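Local coordinates for protein thermosome subunit (PDB 3AQ1) that probably acts as an ATP-dependent group II chaperonin subunit that binds unfolded proteins and assists their folding, at residues N187-L192 and G238-F243. Numbering follows the deposited sequence.
Sequences NAKILL and GANVVF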
ATOM      1  N   ASN A 187      16.939  -4.337  27.620  1.00 48.11           N
ATOM      2  CA  ASN A 187      18.072  -4.461  26.718  1.00 46.14           C
ATOM      3  C   ASN A 187      18.160  -5.876  26.229  1.00 45.87           C
ATOM      4  O   ASN A 187      19.093  -6.598  26.550  1.00 53.57           O
ATOM      5  CB  ASN A 187      19.366  -4.087  27.423  1.00 48.26           C
ATOM      6  CG  ASN A 187      19.288  -2.749  28.055  1.00 54.76           C
ATOM      7  OD1 ASN A 187      18.910  -1.771  27.402  1.00 55.85           O
ATOM      8  ND2 ASN A 187      19.625  -2.680  29.342  1.00 52.50           N
ATOM      9  N   ALA A 188      17.167  -6.278  25.459  1.00 55.21           N
ATOM     10  CA  ALA A 188      17.131  -7.621  24.925  1.00 54.34           C
ATOM     11  C   ALA A 188      18.202  -7.766  23.859  1.00 50.90           C
ATOM     12  O   ALA A 188      18.477  -6.832  23.105  1.00 52.29           O
ATOM     13  CB  ALA A 188      15.753  -7.914  24.355  1.00 48.94           C
ATOM     14  N   LYS A 189      18.816  -8.938  23.820  1.00 44.98           N
ATOM     15  CA  LYS A 189      19.727  -9.274  22.740  1.00 47.21           C
ATOM     16  C   LYS A 189      19.114 -10.484  22.079  1.00 48.13           C
ATOM     17  O   LYS A 189      18.992 -11.538  22.692  1.00 50.60           O
ATOM     18  CB  LYS A 189      21.114  -9.591  23.289  1.00 45.22           C
ATOM     19  CG  LYS A 189      21.680  -8.466  24.092  1.00 41.42           C
ATOM     20  CD  LYS A 189      21.891  -7.238  23.228  1.00 43.50           C
ATOM     21  CE  LYS A 189      22.160  -6.005  24.073  1.00 43.80           C
ATOM     22  NZ  LYS A 189      22.696  -4.919  23.226  1.00 50.59           N
ATOM     23  N   ILE A 190      18.710 -10.322  20.830  1.00 46.05           N
ATOM     24  CA  ILE A 190      17.775 -11.253  20.219  1.00 39.08           C
ATOM     25  C   ILE A 190      18.422 -12.150  19.183  1.00 41.57           C
ATOM     26  O   ILE A 190      19.130 -11.682  18.283  1.00 40.44           O
ATOM     27  CB  ILE A 190      16.636 -10.487  19.565  1.00 35.26           C
ATOM     28  CG1 ILE A 190      15.863  -9.726  20.638  1.00 36.76           C
ATOM     29  CG2 ILE A 190      15.746 -11.434  18.769  1.00 37.58           C
ATOM     30  CD1 ILE A 190      15.120  -8.553  20.118  1.00 47.25           C
ATOM     31  N   LEU A 191      18.163 -13.445  19.324  1.00 35.74           N
ATOM     32  CA  LEU A 191      18.648 -14.448  18.384  1.00 43.22           C
ATOM     33  C   LEU A 191      17.456 -15.036  17.617  1.00 46.91           C
ATOM     34  O   LEU A 191      16.478 -15.455  18.225  1.00 48.23           O
ATOM     35  CB  LEU A 191      19.406 -15.548  19.146  1.00 37.89           C
ATOM     36  CG  LEU A 191      20.008 -16.725  18.377  1.00 41.43           C
ATOM     37  CD1 LEU A 191      21.223 -16.287  17.583  1.00 38.90           C
ATOM     38  CD2 LEU A 191      20.376 -17.864  19.316  1.00 37.56           C
ATOM     39  N   LEU A 192      17.522 -15.045  16.288  1.00 43.35           N
ATOM     40  CA  LEU A 192      16.455 -15.653  15.481  1.00 41.26           C
ATOM     41  C   LEU A 192      16.916 -16.983  14.891  1.00 42.99           C
ATOM     42  O   LEU A 192      17.948 -17.037  14.228  1.00 52.63           O
ATOM     43  CB  LEU A 192      15.983 -14.698  14.373  1.00 33.58           C
ATOM     44  CG  LEU A 192      15.644 -13.304  14.915  1.00 37.89           C
ATOM     45  CD1 LEU A 192      15.326 -12.314  13.815  1.00 46.90           C
ATOM     46  CD2 LEU A 192      14.510 -13.397  15.883  1.00 35.34           C
ATOM     47  N   GLY A 238      25.205 -15.205  23.603  1.00 44.87           N
ATOM     48  CA  GLY A 238      25.080 -13.970  24.359  1.00 53.79           C
ATOM     49  C   GLY A 238      23.644 -13.480  24.461  1.00 52.94           C
ATOM     50  O   GLY A 238      23.319 -12.598  25.263  1.00 57.96           O
ATOM     51  N   ALA A 239      22.786 -14.081  23.648  1.00 46.15           N
ATOM     52  CA  ALA A 239      21.400 -13.662  23.502  1.00 46.06           C
ATOM     53  C   ALA A 239      20.559 -13.762  24.771  1.00 44.26           C
ATOM     54  O   ALA A 239      20.604 -14.748  25.488  1.00 37.10           O
ATOM     55  CB  ALA A 239      20.737 -14.443  22.367  1.00 46.19           C
ATOM     56  N   ASN A 240      19.787 -12.709  25.009  1.00 56.42           N
ATOM     57  CA  ASN A 240      18.751 -12.609  26.041  1.00 52.78           C
ATOM     58  C   ASN A 240      17.449 -13.349  25.697  1.00 57.39           C
ATOM     59  O   ASN A 240      16.693 -13.810  26.568  1.00 49.51           O
ATOM     60  CB  ASN A 240      18.357 -11.144  26.108  1.00 42.97           C
ATOM     61  CG  ASN A 240      19.010 -10.450  27.201  1.00 49.70           C
ATOM     62  OD1 ASN A 240      19.349 -11.061  28.202  1.00 71.91           O
ATOM     63  ND2 ASN A 240      19.201  -9.155  27.048  1.00 57.10           N
ATOM     64  N   VAL A 241      17.183 -13.400  24.401  1.00 41.39           N
ATOM     65  CA  VAL A 241      15.878 -13.716  23.882  1.00 37.52           C
ATOM     66  C   VAL A 241      16.094 -14.533  22.627  1.00 41.46           C
ATOM     67  O   VAL A 241      16.902 -14.161  21.761  1.00 36.96           O
ATOM     68  CB  VAL A 241      15.132 -12.425  23.543  1.00 32.90           C
ATOM     69  CG1 VAL A 241      13.903 -12.719  22.736  1.00 35.82           C
ATOM     70  CG2 VAL A 241      14.810 -11.664  24.823  1.00 35.49           C
ATOM     71  N   VAL A 242      15.396 -15.660  22.550  1.00 35.18           N
ATOM     72  CA  VAL A 242      15.487 -16.519  21.384  1.00 37.36           C
ATOM     73  C   VAL A 242      14.098 -16.746  20.807  1.00 39.51           C
ATOM     74  O   VAL A 242      13.198 -17.191  21.513  1.00 41.51           O
ATOM     75  CB  VAL A 242      16.093 -17.874  21.745  1.00 37.41           C
ATOM     76  CG1 VAL A 242      16.190 -18.737  20.524  1.00 34.98           C
ATOM     77  CG2 VAL A 242      17.453 -17.691  22.356  1.00 35.65           C
ATOM     78  N   PHE A 243      13.926 -16.417  19.533  1.00 40.07           N
ATOM     79  CA  PHE A 243      12.730 -16.804  18.787  1.00 36.19           C
ATOM     80  C   PHE A 243      13.086 -17.937  17.841  1.00 37.86           C
ATOM     81  O   PHE A 243      13.958 -17.797  16.990  1.00 44.05           O
ATOM     82  CB  PHE A 243      12.174 -15.625  17.991  1.00 29.23           C
ATOM     83  CG  PHE A 243      11.577 -14.549  18.841  1.00 32.55           C
ATOM     84  CD1 PHE A 243      10.281 -14.667  19.315  1.00 36.11           C
ATOM     85  CD2 PHE A 243      12.305 -13.414  19.160  1.00 35.70           C
ATOM     86  CE1 PHE A 243       9.720 -13.674  20.111  1.00 39.61           C
ATOM     87  CE2 PHE A 243      11.755 -12.414  19.940  1.00 39.57           C
ATOM     88  CZ  PHE A 243      10.456 -12.537  20.417  1.00 34.69           C
TER
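Ile190 and Val241 are bridged partners on neighbouring parallel strands, and their side chains run alongside each other off the same face of the sheet, with Ile190 CG1 4.0 Å from Val241 CB. The same face carries Leu192 and Phe243. Ile190 CG2, set opposite the backbone N by a chi1 of -63°, meets Phe243 CD2 at the ring edge, near its plane, while Leu192 CD2 reaches the root of the ring at Phe243 CB (3.9 Å). Branched and aromatic residues suit this layer because helix 269-279 packs over it, Leu275 touching both Leu192 and Phe243. On the other face, Leu191 CB rests on Ala239 CB at 3.7 Å, a small methyl fitting where the chain enters the strand.

Where strand 241-243 begins, Lys189 O is shared, receiving Val241 N at 3.1 Å and, weakly, Asn240 N. Further along, the parallel ladder is straight: Leu191 N donates to Val241 O, and Phe243 N to Leu191 O (3.0 Å). Asn240 turns the ND2 end of its amide to the backbone of 187-189, 2.6 Å from Asn187 O. An alanine in place of Asn240 would take away this amide and is likely to leave Asn187 O without its close polar neighbour. This is parallel beta pairing with a helix packed on one face, as in the alpha/beta apical domain of group II chaperonins.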